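Pyridoxamine 5'-phosphate oxidase-related, FMN-binding (PDB 3F7E) probably binds the deazaflavin coenzyme F420 and uses it to reduce carbon-carbon double bonds of substrates such as aflatoxins. Local coordinates at residues 9-14 with 35-39; 43-47 with 94-98; 86-92 with 113-119. All coordinates share one frame; numbering follows the deposited sequence. Where two conformers were deposited one is given.

Interaction 1: residues 9-14 with 35-39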
ATOM      1  N   GLU A   9       9.231  10.088  12.150  1.00 18.90           N
ATOM      2  CA  GLU A   9       9.090  11.125  11.154  1.00 18.98           C
ATOM      3  C   GLU A   9      10.194  11.010  10.098  1.00 17.95           C
ATOM      4  O   GLU A   9       9.996  11.404   8.954  1.00 16.87           O
ATOM      5  CB  GLU A   9       9.069  12.520  11.786  1.00 19.81           C
ATOM      6  CG  GLU A   9       8.610  13.602  10.837  1.00 20.61           C
ATOM      7  CD  GLU A   9       8.205  14.922  11.479  1.00 21.19           C
ATOM      8  OE1 GLU A   9       7.936  15.847  10.718  1.00 21.64           O
ATOM      9  OE2 GLU A   9       8.210  15.048  12.730  1.00 24.17           O
ATOM     10  N   SER A  10      11.338  10.451  10.501  0.70 17.40           N
ATOM     11  CA  SER A  10      12.441  10.208   9.593  0.70 17.41           C
ATOM     12  C   SER A  10      12.041   9.423   8.341  0.70 16.03           C
ATOM     13  O   SER A  10      12.605   9.670   7.267  0.70 16.67           O
ATOM     14  CB  SER A  10      13.554   9.478  10.338  0.70 17.54           C
ATOM     15  OG  SER A  10      13.027   8.389  11.068  0.70 19.99           O
ATOM     16  N   LEU A  11      11.095   8.480   8.473  1.00 15.52           N
ATOM     17  CA  LEU A  11      10.620   7.671   7.338  1.00 14.76           C
ATOM     18  C   LEU A  11       9.922   8.563   6.338  1.00 13.64           C
ATOM     19  O   LEU A  11      10.076   8.359   5.144  1.00 15.71           O
ATOM     20  CB  LEU A  11       9.700   6.509   7.759  1.00 14.53           C
ATOM     21  CG  LEU A  11      10.377   5.263   8.325  1.00 14.83           C
ATOM     22  CD1 LEU A  11       9.329   4.343   8.905  1.00 16.84           C
ATOM     23  CD2 LEU A  11      11.189   4.568   7.227  1.00 15.06           C
ATOM     24  N   LEU A  12       9.205   9.582   6.812  1.00 11.15           N
ATOM     25  CA  LEU A  12       8.501  10.491   5.919  1.00  9.58           C
ATOM     26  C   LEU A  12       9.428  11.494   5.268  1.00  9.30           C
ATOM     27  O   LEU A  12       9.050  12.119   4.285  1.00 10.38           O
ATOM     28  CB  LEU A  12       7.399  11.227   6.663  1.00  9.52           C
ATOM     29  CG  LEU A  12       6.311  10.331   7.247  1.00 10.05           C
ATOM     30  CD1 LEU A  12       5.296  11.195   7.990  1.00 13.53           C
ATOM     31  CD2 LEU A  12       5.593   9.504   6.156  1.00 11.88           C
ATOM     32  N   GLU A  13      10.626  11.685   5.843  1.00  9.26           N
ATOM     33  CA  GLU A  13      11.605  12.604   5.252  1.00 10.73           C
ATOM     34  C   GLU A  13      12.468  11.991   4.152  1.00 10.88           C
ATOM     35  O   GLU A  13      13.208  12.682   3.442  1.00 13.75           O
ATOM     36  CB  GLU A  13      12.495  13.190   6.361  1.00 11.74           C
ATOM     37  CG  GLU A  13      11.685  14.141   7.262  1.00 15.19           C
ATOM     38  CD  GLU A  13      12.494  14.744   8.407  1.00 21.54           C
ATOM     39  OE1 GLU A  13      13.643  14.341   8.610  1.00 24.12           O
ATOM     40  OE2 GLU A  13      11.972  15.628   9.117  1.00 23.62           O
ATOM     41  N   ARG A  14      12.385  10.677   4.033  1.00  9.92           N
ATOM     42  CA  ARG A  14      13.200   9.939   3.083  1.00  9.51           C
ATOM     43  C   ARG A  14      12.495   9.766   1.736  1.00  9.08           C
ATOM     44  O   ARG A  14      11.247   9.716   1.678  1.00  9.82           O
ATOM     45  CB  ARG A  14      13.563   8.571   3.664  1.00  9.55           C
ATOM     46  CG  ARG A  14      14.532   8.695   4.852  1.00 10.24           C
ATOM     47  CD  ARG A  14      14.712   7.394   5.596  1.00 10.51           C
ATOM     48  NE  ARG A  14      15.297   6.342   4.763  1.00 10.70           N
ATOM     49  CZ  ARG A  14      15.443   5.070   5.140  1.00  9.85           C
ATOM     50  NH1 ARG A  14      15.967   4.167   4.304  1.00 10.71           N
ATOM     51  NH2 ARG A  14      15.062   4.690   6.356  1.00 10.48           N
ATOM     52  N   TRP A  35       5.313   8.492  -5.312  0.70  8.00           N
ATOM     53  CA  TRP A  35       6.173   9.474  -4.655  0.70  7.65           C
ATOM     54  C   TRP A  35       5.300  10.365  -3.769  0.70  6.56           C
ATOM     55  O   TRP A  35       4.125  10.617  -4.096  0.70  6.26           O
ATOM     56  CB  TRP A  35       6.911  10.283  -5.720  0.70  9.61           C
ATOM     57  CG  TRP A  35       8.008   9.484  -6.474  0.70 11.17           C
ATOM     58  CD1 TRP A  35       8.623   8.328  -6.064  0.70 11.82           C
ATOM     59  CD2 TRP A  35       8.640   9.848  -7.705  0.70 13.75           C
ATOM     60  NE1 TRP A  35       9.566   7.926  -6.992  0.70 12.55           N
ATOM     61  CE2 TRP A  35       9.600   8.857  -7.999  0.70 13.39           C
ATOM     62  CE3 TRP A  35       8.468  10.908  -8.601  0.70 15.07           C
ATOM     63  CZ2 TRP A  35      10.388   8.901  -9.150  0.70 13.80           C
ATOM     64  CZ3 TRP A  35       9.253  10.945  -9.754  0.70 13.05           C
ATOM     65  CH2 TRP A  35      10.209   9.956 -10.004  0.70 13.19           C
ATOM     66  N   PHE A  36       5.874  10.844  -2.663  1.00  6.55           N
ATOM     67  CA  PHE A  36       5.163  11.785  -1.816  1.00  6.37           C
ATOM     68  C   PHE A  36       6.137  12.844  -1.332  1.00  6.82           C
ATOM     69  O   PHE A  36       7.366  12.625  -1.301  1.00  7.16           O
ATOM     70  CB  PHE A  36       4.443  11.102  -0.628  1.00  7.22           C
ATOM     71  CG  PHE A  36       5.376  10.472   0.362  1.00  6.65           C
ATOM     72  CD1 PHE A  36       5.785   9.165   0.196  1.00  7.70           C
ATOM     73  CD2 PHE A  36       5.898  11.191   1.431  1.00  7.77           C
ATOM     74  CE1 PHE A  36       6.671   8.575   1.086  1.00  8.77           C
ATOM     75  CE2 PHE A  36       6.785  10.622   2.317  1.00  8.33           C
ATOM     76  CZ  PHE A  36       7.167   9.306   2.150  1.00  9.20           C
ATOM     77  N   ALA A  37       5.589  13.965  -0.875  1.00  8.32           N
ATOM     78  CA  ALA A  37       6.367  14.988  -0.173  1.00  9.76           C
ATOM     79  C   ALA A  37       5.730  15.226   1.190  1.00  9.24           C
ATOM     80  O   ALA A  37       4.520  15.248   1.295  1.00 11.96           O
ATOM     81  CB  ALA A  37       6.394  16.296  -0.967  1.00 11.89           C
ATOM     82  N   TRP A  38       6.537  15.393   2.228  1.00 10.51           N
ATOM     83  CA  TRP A  38       6.085  15.675   3.588  1.00 10.17           C
ATOM     84  C   TRP A  38       6.734  16.964   4.048  1.00 10.30           C
ATOM     85  O   TRP A  38       7.948  17.114   3.929  1.00 11.57           O
ATOM     86  CB  TRP A  38       6.527  14.519   4.490  1.00 11.50           C
ATOM     87  CG  TRP A  38       6.368  14.727   5.981  1.00 11.31           C
ATOM     88  CD1 TRP A  38       7.386  14.858   6.921  1.00 14.21           C
ATOM     89  CD2 TRP A  38       5.147  14.770   6.724  1.00 11.86           C
ATOM     90  NE1 TRP A  38       6.857  14.971   8.175  1.00 15.85           N
ATOM     91  CE2 TRP A  38       5.490  14.937   8.090  1.00 13.50           C
ATOM     92  CE3 TRP A  38       3.791  14.707   6.369  1.00 11.78           C
ATOM     93  CZ2 TRP A  38       4.535  15.009   9.097  1.00 14.26           C
ATOM     94  CZ3 TRP A  38       2.840  14.785   7.369  1.00 12.16           C
ATOM     95  CH2 TRP A  38       3.218  14.945   8.725  1.00 14.22           C
ATOM     96  N   ASP A  39       5.934  17.902   4.546  1.00 10.20           N
ATOM     97  CA  ASP A  39       6.471  19.190   4.993  1.00 10.90           C
ATOM     98  C   ASP A  39       6.461  19.343   6.520  1.00 11.83           C
ATOM     99  O   ASP A  39       6.690  20.446   7.017  1.00 12.52           O
ATOM    100  CB  ASP A  39       5.719  20.353   4.310  1.00 10.95           C
ATOM    101  CG  ASP A  39       4.299  20.507   4.783  1.00  9.63           C
ATOM    102  OD1 ASP A  39       3.651  21.456   4.284  1.00 11.19           O
ATOM    103  OD2 ASP A  39       3.853  19.702   5.641  1.00  9.64           O
TER

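Interaction 2: residues 43-47 with 94-98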
ATOM      1  N   LEU A  43       1.021  15.656   3.781  1.00  7.34           N
ATOM      2  CA  LEU A  43       1.579  14.887   2.652  1.00  6.72           C
ATOM      3  C   LEU A  43       1.032  15.464   1.356  1.00  6.31           C
ATOM      4  O   LEU A  43      -0.145  15.843   1.289  1.00  7.65           O
ATOM      5  CB  LEU A  43       1.125  13.419   2.744  1.00  7.55           C
ATOM      6  CG  LEU A  43       1.724  12.633   3.923  1.00  7.87           C
ATOM      7  CD1 LEU A  43       0.872  11.386   4.247  1.00  8.85           C
ATOM      8  CD2 LEU A  43       3.193  12.260   3.661  1.00  9.02           C
ATOM      9  N   ARG A  44       1.868  15.519   0.323  1.00  6.54           N
ATOM     10  CA  ARG A  44       1.417  15.951  -1.004  1.00  7.01           C
ATOM     11  C   ARG A  44       1.784  14.898  -2.052  1.00  6.59           C
ATOM     12  O   ARG A  44       2.889  14.314  -1.996  1.00  7.93           O
ATOM     13  CB  ARG A  44       2.041  17.303  -1.368  1.00  7.53           C
ATOM     14  CG  ARG A  44       1.475  18.450  -0.570  1.00  7.63           C
ATOM     15  CD  ARG A  44       2.147  19.792  -0.977  1.00 10.12           C
ATOM     16  NE  ARG A  44       1.480  20.962  -0.393  1.00 10.62           N
ATOM     17  CZ  ARG A  44       1.752  21.443   0.814  1.00 10.23           C
ATOM     18  NH1 ARG A  44       2.702  20.893   1.562  1.00 10.73           N
ATOM     19  NH2 ARG A  44       1.067  22.475   1.274  1.00 12.89           N
ATOM     20  N   PHE A  45       0.857  14.696  -2.995  1.00  6.52           N
ATOM     21  CA  PHE A  45       0.998  13.732  -4.092  1.00  6.58           C
ATOM     22  C   PHE A  45       0.687  14.406  -5.420  1.00  6.70           C
ATOM     23  O   PHE A  45      -0.065  15.371  -5.456  1.00  7.57           O
ATOM     24  CB  PHE A  45       0.006  12.568  -3.914  1.00  7.36           C
ATOM     25  CG  PHE A  45       0.097  11.896  -2.570  1.00  7.34           C
ATOM     26  CD1 PHE A  45      -0.619  12.384  -1.452  1.00  8.00           C
ATOM     27  CD2 PHE A  45       0.914  10.786  -2.404  1.00  7.11           C
ATOM     28  CE1 PHE A  45      -0.517  11.756  -0.220  1.00  8.44           C
ATOM     29  CE2 PHE A  45       1.017  10.160  -1.185  1.00  7.49           C
ATOM     30  CZ  PHE A  45       0.311  10.645  -0.084  1.00  7.69           C
ATOM     31  N   THR A  46       1.230  13.851  -6.513  1.00  7.36           N
ATOM     32  CA  THR A  46       0.880  14.295  -7.843  1.00  8.03           C
ATOM     33  C   THR A  46      -0.127  13.302  -8.428  1.00  8.45           C
ATOM     34  O   THR A  46       0.061  12.092  -8.354  1.00  9.17           O
ATOM     35  CB  THR A  46       2.118  14.454  -8.770  1.00  8.44           C
ATOM     36  OG1 THR A  46       1.691  14.856 -10.074  1.00  9.00           O
ATOM     37  CG2 THR A  46       2.944  13.157  -8.897  1.00 10.70           C
ATOM     38  N   HIS A  47      -1.220  13.840  -8.976  1.00  9.09           N
ATOM     39  CA  HIS A  47      -2.290  13.031  -9.610  1.00 10.57           C
ATOM     40  C   HIS A  47      -2.718  13.777 -10.879  1.00  9.32           C
ATOM     41  O   HIS A  47      -2.420  14.960 -11.072  1.00  9.13           O
ATOM     42  CB  HIS A  47      -3.567  12.928  -8.713  1.00 12.80           C
ATOM     43  CG  HIS A  47      -3.500  11.951  -7.559  1.00 15.28           C
ATOM     44  ND1 HIS A  47      -2.606  12.052  -6.508  1.00 18.86           N
ATOM     45  CD2 HIS A  47      -4.272  10.873  -7.282  1.00 18.29           C
ATOM     46  CE1 HIS A  47      -2.823  11.068  -5.648  1.00 17.52           C
ATOM     47  NE2 HIS A  47      -3.834  10.342  -6.091  1.00 17.38           N
ATOM     48  N   PHE A  94       5.014  20.958  -9.615  1.00  9.74           N
ATOM     49  CA  PHE A  94       5.021  20.152  -8.414  1.00  8.77           C
ATOM     50  C   PHE A  94       5.494  18.727  -8.742  1.00  8.86           C
ATOM     51  O   PHE A  94       6.299  18.136  -8.011  1.00  9.39           O
ATOM     52  CB  PHE A  94       3.664  20.136  -7.682  1.00  8.59           C
ATOM     53  CG  PHE A  94       3.673  19.197  -6.521  1.00  7.76           C
ATOM     54  CD1 PHE A  94       4.311  19.531  -5.337  1.00  9.68           C
ATOM     55  CD2 PHE A  94       3.141  17.927  -6.655  1.00  9.78           C
ATOM     56  CE1 PHE A  94       4.364  18.610  -4.266  1.00 11.31           C
ATOM     57  CE2 PHE A  94       3.183  17.031  -5.618  1.00 10.88           C
ATOM     58  CZ  PHE A  94       3.812  17.352  -4.418  1.00 10.59           C
ATOM     59  N   TYR A  95       4.962  18.162  -9.829  1.00  9.48           N
ATOM     60  CA  TYR A  95       5.442  16.867 -10.315  1.00  9.93           C
ATOM     61  C   TYR A  95       6.985  16.861 -10.404  1.00 10.45           C
ATOM     62  O   TYR A  95       7.648  15.889  -9.997  1.00 10.85           O
ATOM     63  CB  TYR A  95       4.781  16.598 -11.675  1.00 11.61           C
ATOM     64  CG  TYR A  95       5.225  15.361 -12.436  1.00 13.80           C
ATOM     65  CD1 TYR A  95       6.442  15.325 -13.108  1.00 15.29           C
ATOM     66  CD2 TYR A  95       4.393  14.245 -12.521  1.00 15.84           C
ATOM     67  CE1 TYR A  95       6.826  14.182 -13.836  1.00 19.01           C
ATOM     68  CE2 TYR A  95       4.763  13.113 -13.224  1.00 18.68           C
ATOM     69  CZ  TYR A  95       5.980  13.085 -13.876  1.00 19.59           C
ATOM     70  OH  TYR A  95       6.335  11.951 -14.579  1.00 23.37           O
ATOM     71  N   LEU A  96       7.571  17.928 -10.951  1.00 10.18           N
ATOM     72  CA  LEU A  96       9.026  17.976 -11.093  1.00 11.52           C
ATOM     73  C   LEU A  96       9.756  18.114  -9.758  1.00 11.75           C
ATOM     74  O   LEU A  96      10.841  17.558  -9.597  1.00 12.07           O
ATOM     75  CB  LEU A  96       9.432  19.098 -12.043  1.00 12.73           C
ATOM     76  CG  LEU A  96       9.090  18.879 -13.515  1.00 14.99           C
ATOM     77  CD1 LEU A  96       9.620  20.042 -14.343  1.00 18.75           C
ATOM     78  CD2 LEU A  96       9.702  17.555 -14.022  1.00 16.68           C
ATOM     79  N   LYS A  97       9.177  18.836  -8.799  1.00 12.47           N
ATOM     80  CA  LYS A  97       9.752  18.836  -7.449  1.00 13.11           C
ATOM     81  C   LYS A  97       9.790  17.445  -6.801  1.00 12.87           C
ATOM     82  O   LYS A  97      10.770  17.101  -6.124  1.00 13.16           O
ATOM     83  CB  LYS A  97       8.984  19.793  -6.556  1.00 14.07           C
ATOM     84  CG  LYS A  97       9.202  21.257  -6.868  1.00 15.08           C
ATOM     85  CD  LYS A  97       8.465  22.126  -5.841  1.00 18.28           C
ATOM     86  CE  LYS A  97       8.643  23.601  -6.126  1.00 20.02           C
ATOM     87  NZ  LYS A  97      10.021  24.015  -5.802  1.00 22.80           N
ATOM     88  N   LEU A  98       8.731  16.650  -6.997  1.00 11.95           N
ATOM     89  CA  LEU A  98       8.712  15.264  -6.468  1.00 12.76           C
ATOM     90  C   LEU A  98       9.788  14.439  -7.156  1.00 12.27           C
ATOM     91  O   LEU A  98      10.563  13.747  -6.503  1.00 12.61           O
ATOM     92  CB  LEU A  98       7.334  14.569  -6.600  1.00 12.75           C
ATOM     93  CG  LEU A  98       6.267  14.977  -5.603  1.00 12.86           C
ATOM     94  CD1 LEU A  98       5.050  14.150  -5.937  1.00 15.16           C
ATOM     95  CD2 LEU A  98       6.786  14.600  -4.263  1.00 14.20           C
TER

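Interaction 3: residues 86-92 with 113-119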
ATOM      1  N   ILE A  86      -6.990  20.186  -3.144  1.00  7.72           N
ATOM      2  CA  ILE A  86      -6.566  19.710  -4.457  1.00  7.93           C
ATOM      3  C   ILE A  86      -6.237  20.989  -5.235  1.00  8.34           C
ATOM      4  O   ILE A  86      -7.112  21.839  -5.448  1.00  9.40           O
ATOM      5  CB  ILE A  86      -7.656  18.894  -5.164  1.00  8.66           C
ATOM      6  CG1 ILE A  86      -8.055  17.683  -4.312  1.00  9.59           C
ATOM      7  CG2 ILE A  86      -7.159  18.522  -6.563  1.00  9.99           C
ATOM      8  CD1 ILE A  86      -9.230  16.895  -4.896  1.00 11.97           C
ATOM      9  N   VAL A  87      -4.970  21.125  -5.605  1.00  7.41           N
ATOM     10  CA  VAL A  87      -4.466  22.371  -6.192  1.00  7.74           C
ATOM     11  C   VAL A  87      -4.013  22.098  -7.632  1.00  7.86           C
ATOM     12  O   VAL A  87      -3.141  21.272  -7.832  1.00  7.99           O
ATOM     13  CB  VAL A  87      -3.308  22.958  -5.346  1.00  7.73           C
ATOM     14  CG1 VAL A  87      -2.771  24.251  -5.989  1.00  8.90           C
ATOM     15  CG2 VAL A  87      -3.801  23.221  -3.944  1.00  9.22           C
ATOM     16  N   PRO A  88      -4.574  22.810  -8.635  1.00  7.64           N
ATOM     17  CA  PRO A  88      -4.065  22.598 -10.001  1.00  8.60           C
ATOM     18  C   PRO A  88      -2.566  22.826 -10.147  1.00  8.03           C
ATOM     19  O   PRO A  88      -2.013  23.780  -9.585  1.00  8.53           O
ATOM     20  CB  PRO A  88      -4.873  23.593 -10.846  1.00  9.64           C
ATOM     21  CG  PRO A  88      -6.173  23.740 -10.078  1.00 10.16           C
ATOM     22  CD  PRO A  88      -5.719  23.740  -8.617  1.00  8.81           C
ATOM     23  N   ASP A  89      -1.923  21.948 -10.926  1.00  8.15           N
ATOM     24  CA  ASP A  89      -0.495  22.014 -11.226  1.00  8.75           C
ATOM     25  C   ASP A  89      -0.286  21.964 -12.750  1.00  9.39           C
ATOM     26  O   ASP A  89       0.439  21.083 -13.230  1.00  9.34           O
ATOM     27  CB  ASP A  89       0.204  20.809 -10.561  1.00  8.77           C
ATOM     28  CG  ASP A  89       1.730  20.799 -10.724  1.00  8.23           C
ATOM     29  OD1 ASP A  89       2.369  21.884 -10.745  1.00  9.16           O
ATOM     30  OD2 ASP A  89       2.287  19.678 -10.764  1.00  8.48           O
ATOM     31  N   PRO A  90      -0.911  22.889 -13.514  1.00  9.81           N
ATOM     32  CA  PRO A  90      -0.907  22.765 -14.984  1.00 10.58           C
ATOM     33  C   PRO A  90       0.456  22.904 -15.669  1.00 10.92           C
ATOM     34  O   PRO A  90       0.580  22.546 -16.843  1.00 12.71           O
ATOM     35  CB  PRO A  90      -1.881  23.863 -15.426  1.00 11.23           C
ATOM     36  CG  PRO A  90      -1.770  24.919 -14.324  1.00 10.37           C
ATOM     37  CD  PRO A  90      -1.663  24.087 -13.056  1.00 10.44           C
ATOM     38  N   THR A  91       1.454  23.443 -14.967  1.00 11.38           N
ATOM     39  CA  THR A  91       2.821  23.497 -15.509  1.00 12.31           C
ATOM     40  C   THR A  91       3.647  22.256 -15.158  1.00 11.90           C
ATOM     41  O   THR A  91       4.743  22.071 -15.703  1.00 12.82           O
ATOM     42  CB  THR A  91       3.638  24.737 -15.019  1.00 13.23           C
ATOM     43  OG1 THR A  91       3.990  24.556 -13.639  1.00 13.61           O
ATOM     44  CG2 THR A  91       2.873  26.045 -15.178  1.00 14.01           C
ATOM     45  N   GLY A  92       3.120  21.406 -14.266  1.00 11.20           N
ATOM     46  CA  GLY A  92       3.856  20.225 -13.830  1.00 11.48           C
ATOM     47  C   GLY A  92       5.002  20.522 -12.878  1.00 11.03           C
ATOM     48  O   GLY A  92       5.805  19.643 -12.588  1.00 11.46           O
ATOM     49  N   LYS A 113       0.417  17.305 -18.293  1.00 13.45           N
ATOM     50  CA  LYS A 113       0.509  18.401 -17.308  1.00 12.51           C
ATOM     51  C   LYS A 113      -0.753  19.265 -17.170  1.00 12.61           C
ATOM     52  O   LYS A 113      -1.045  19.711 -16.072  1.00 10.91           O
ATOM     53  CB  LYS A 113       1.748  19.261 -17.575  1.00 12.97           C
ATOM     54  CG  LYS A 113       1.682  20.061 -18.876  1.00 14.11           C
ATOM     55  CD  LYS A 113       2.951  20.875 -19.105  1.00 16.53           C
ATOM     56  CE  LYS A 113       2.828  21.795 -20.308  1.00 18.14           C
ATOM     57  NZ  LYS A 113       4.086  22.525 -20.577  1.00 21.86           N
ATOM     58  N   ALA A 114      -1.505  19.506 -18.241  1.00 12.68           N
ATOM     59  CA  ALA A 114      -2.705  20.350 -18.138  1.00 12.82           C
ATOM     60  C   ALA A 114      -3.699  19.786 -17.116  1.00 12.23           C
ATOM     61  O   ALA A 114      -4.471  20.545 -16.528  1.00 12.94           O
ATOM     62  CB  ALA A 114      -3.374  20.544 -19.511  1.00 13.95           C
ATOM     63  N   ASP A 115      -3.659  18.470 -16.892  1.00 11.89           N
ATOM     64  CA  ASP A 115      -4.591  17.802 -15.985  1.00 11.24           C
ATOM     65  C   ASP A 115      -3.980  17.441 -14.622  1.00  9.73           C
ATOM     66  O   ASP A 115      -4.618  16.767 -13.803  1.00  9.64           O
ATOM     67  CB  ASP A 115      -5.132  16.534 -16.641  1.00 12.26           C
ATOM     68  CG  ASP A 115      -5.820  16.823 -17.955  1.00 15.75           C
ATOM     69  OD1 ASP A 115      -6.573  17.814 -18.016  1.00 18.58           O
ATOM     70  OD2 ASP A 115      -5.619  16.056 -18.919  1.00 18.95           O
ATOM     71  N   ARG A 116      -2.745  17.884 -14.371  1.00  9.36           N
ATOM     72  CA  ARG A 116      -2.063  17.575 -13.118  1.00  8.71           C
ATOM     73  C   ARG A 116      -2.580  18.401 -11.956  1.00  7.63           C
ATOM     74  O   ARG A 116      -2.869  19.600 -12.134  1.00  7.63           O
ATOM     75  CB  ARG A 116      -0.538  17.767 -13.273  1.00  9.53           C
ATOM     76  CG  ARG A 116       0.160  16.623 -14.035  1.00 11.12           C
ATOM     77  CD  ARG A 116       0.428  15.430 -13.137  1.00 10.43           C
ATOM     78  NE  ARG A 116       0.712  14.233 -13.936  1.00 12.16           N
ATOM     79  CZ  ARG A 116       0.921  13.041 -13.406  1.00 12.21           C
ATOM     80  NH1 ARG A 116       0.973  12.882 -12.086  1.00 12.06           N
ATOM     81  NH2 ARG A 116       1.116  12.002 -14.206  1.00 14.53           N
ATOM     82  N   VAL A 117      -2.653  17.775 -10.778  1.00  7.48           N
ATOM     83  CA  VAL A 117      -3.033  18.440  -9.542  1.00  7.49           C
ATOM     84  C   VAL A 117      -2.087  17.996  -8.434  1.00  7.14           C
ATOM     85  O   VAL A 117      -1.378  16.978  -8.539  1.00  7.54           O
ATOM     86  CB  VAL A 117      -4.510  18.140  -9.137  1.00  7.92           C
ATOM     87  CG1 VAL A 117      -5.511  18.715 -10.157  1.00  9.65           C
ATOM     88  CG2 VAL A 117      -4.729  16.632  -8.964  1.00  8.86           C
ATOM     89  N   ILE A 118      -2.122  18.770  -7.350  1.00  6.32           N
ATOM     90  CA  ILE A 118      -1.455  18.442  -6.097  1.00  6.66           C
ATOM     91  C   ILE A 118      -2.534  18.022  -5.116  1.00  6.15           C
ATOM     92  O   ILE A 118      -3.464  18.788  -4.855  1.00  7.33           O
ATOM     93  CB  ILE A 118      -0.714  19.655  -5.501  1.00  6.53           C
ATOM     94  CG1 ILE A 118       0.121  20.393  -6.563  1.00  7.51           C
ATOM     95  CG2 ILE A 118       0.087  19.219  -4.284  1.00  8.22           C
ATOM     96  CD1 ILE A 118       0.806  21.646  -6.044  1.00  8.82           C
ATOM     97  N   ILE A 119      -2.425  16.800  -4.606  1.00  6.99           N
ATOM     98  CA  ILE A 119      -3.379  16.291  -3.599  1.00  7.01           C
ATOM     99  C   ILE A 119      -2.757  16.475  -2.221  1.00  6.65           C
ATOM    100  O   ILE A 119      -1.641  15.996  -1.998  1.00  7.04           O
ATOM    101  CB  ILE A 119      -3.690  14.782  -3.826  1.00  7.83           C
ATOM    102  CG1 ILE A 119      -4.179  14.508  -5.252  1.00 11.02           C
ATOM    103  CG2 ILE A 119      -4.649  14.255  -2.768  1.00  9.21           C
ATOM    104  CD1 ILE A 119      -5.492  15.084  -5.577  1.00 15.51           C
TER
HETATM  105  O   HOH W   1       1.103  17.445  -9.830  1.00 10.14           O
HETATM  106  O   HOH W   2       5.387  23.325 -18.099  1.00 19.39           O

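Interaction 1: residues 9-14 with 35-39
Leu-12 and Glu-9 meet the indole of Trp-38 from two directions, where the short helix 9-13 packs on strand 37-38, an outermost strand, within this chain, of the antiparallel sheet that builds the split beta-barrel of pyridoxamine 5'-phosphate oxidase relatives. Leu-12 lies over one face: CB makes a CH-pi contact 3.8 Å from the centroid of the Trp-38 five-membered ring, and on the same face CD1 stands over the middle of the indole, 3.7 Å from Trp-38 CE2. Glu-9 comes to the edge instead. Its CG is anti to the backbone N (chi1 -167°) and the chain stays extended, which carries the carboxylate to the indole N-H. Trp-38 NE1 donates to Glu-9 OE1 over 2.9 Å in a fairly straight bond (157° at the hydrogen). OE1 lies near the indole plane and is approached on its anti side, somewhat out of the carboxylate plane, which is turned 75° from the indole. Face packing and edge bond together fix the ring's rotation. Phe-36 crosses Leu-12 at about a right angle; Met-65 of strand 62-68 touches both, and Arg-101 makes a cation-pi contact with the Phe-36 ring. Leu-12 O lies at the Phe-36 ring edge, 3.4 Å from CE2.

Interaction 2: residues 43-47 with 94-98
Phe-94, on the helix 93-101, reaches across to Arg-44 and Thr-46 of strand 43-48, so that helix and strand pack against each other on the split-barrel sheet at an axis separation of 8.5 Å. The helix runs at 115° to the strand. A chi1 of 175° turns the Phe-94 ring out from the helix and lays its edge against the strand backbone: CE2 is 3.6 Å from Phe-45 C, and Thr-46 N also lies near the ring plane. Phe-94 CZ meets the aliphatic root of Arg-44, 3.5 Å from its CB, and the extended arginine chain then carries the guanidinium away to a salt bridge with Asp-39. In Thr-46, chi1 of 178° sets OG1 opposite the backbone N and CG2 between N and the carbonyl carbon, so the branches part. Methyl CG2 touches Leu-98 CD1 at 3.8 Å, the two chains running past one another head to tail. Hydroxyl OG1 faces the Tyr-95 ring edge, 3.7 Å from CD2, and is hydrogen-bonded to Arg-116. No hydrogen bond spans the segments: ring edges, methyls and methylenes, set partly against the strand backbone, make the join, which implies largely apolar cohesion, while the polar ends of Arg-44 and Thr-46 find partners elsewhere.

Interaction 3: residues 86-92 with 113-119
Asp-89 OD2 is gripped twice: a water donates to it over 2.7 Å, and the backbone N-H of Tyr-95 also binds it, while Asp-89 OD1 takes the N-H of Phe-94. The same water donates to Val-117 O, so it bridges the carboxylate to the facing strand. Asp-89 thus holds N-H groups in the first turn of helix 93-101, whose N-cap is Gly-92, and that helix end would probably stabilise the negative charge. A chi1 of -176° swings the carboxylate to the helix side, while Asp-89 CB packs 4.0 Å from Ile-118 CG1. The backbones pair as antiparallel strands. Val-87 and Ile-118 form a hydrogen-bonded pair, Ile-118 N to Val-87 O spanning 2.7 Å and Val-87 N to Ile-118 O 2.9 Å. Asp-89 N then donates to Arg-116 O from above the carbonyl plane, and past it the ladder gives way to a type I turn, Asp-89 to Gly-92, beside the 3-10 turn 113-115. There Pro-90 CA points its hydrogen at Lys-113 O, 3.2 Å away. The extended Lys-113 chain runs past Pro-90 O, and a second water links its NZ to Thr-91 O. Ile-86 and Ile-119 share the sheet face opposite Val-87 and Ile-118 and lie side by side; Ile-86 CG2 also packs 3.7 Å from Val-117 CB. Arg-116 bends away at chi2 (-81°) toward Asp-112, with which it forms a salt bridge. The ladder belongs to strands 76-88 and 116-127 of the split-barrel sheet: Ile-86 and Ile-119 rest on Ile-57 of helix 52-59, Ile-118 faces Phe-94 of helix 93-101, and strand 43-48 pairs along the far edge of 116-127.

How the interactions relate
All three contacts use one antiparallel sheet, in which strands 76-88, 116-127, 43-48 and 37-38 lie side by side in that order. Interaction 1 closes before interaction 2 opens, whereas the segments of interactions 2 and 3 alternate along the chain, because helix 93-101 follows strand 76-88 and precedes strand 116-127. The centres of interactions 2 and 3 are about 9 Å apart and those of 1 and 2 about 12 Å; both pairs touch, the backbone pairing of 43-47 with 113-119 joining the former. Interactions 1 and 3 stand about 20 Å apart, centre to centre, without touching. Strand 43-48 of interaction 2 thus lies between strand 37-38 of interaction 1 and strand 116-127 of interaction 3.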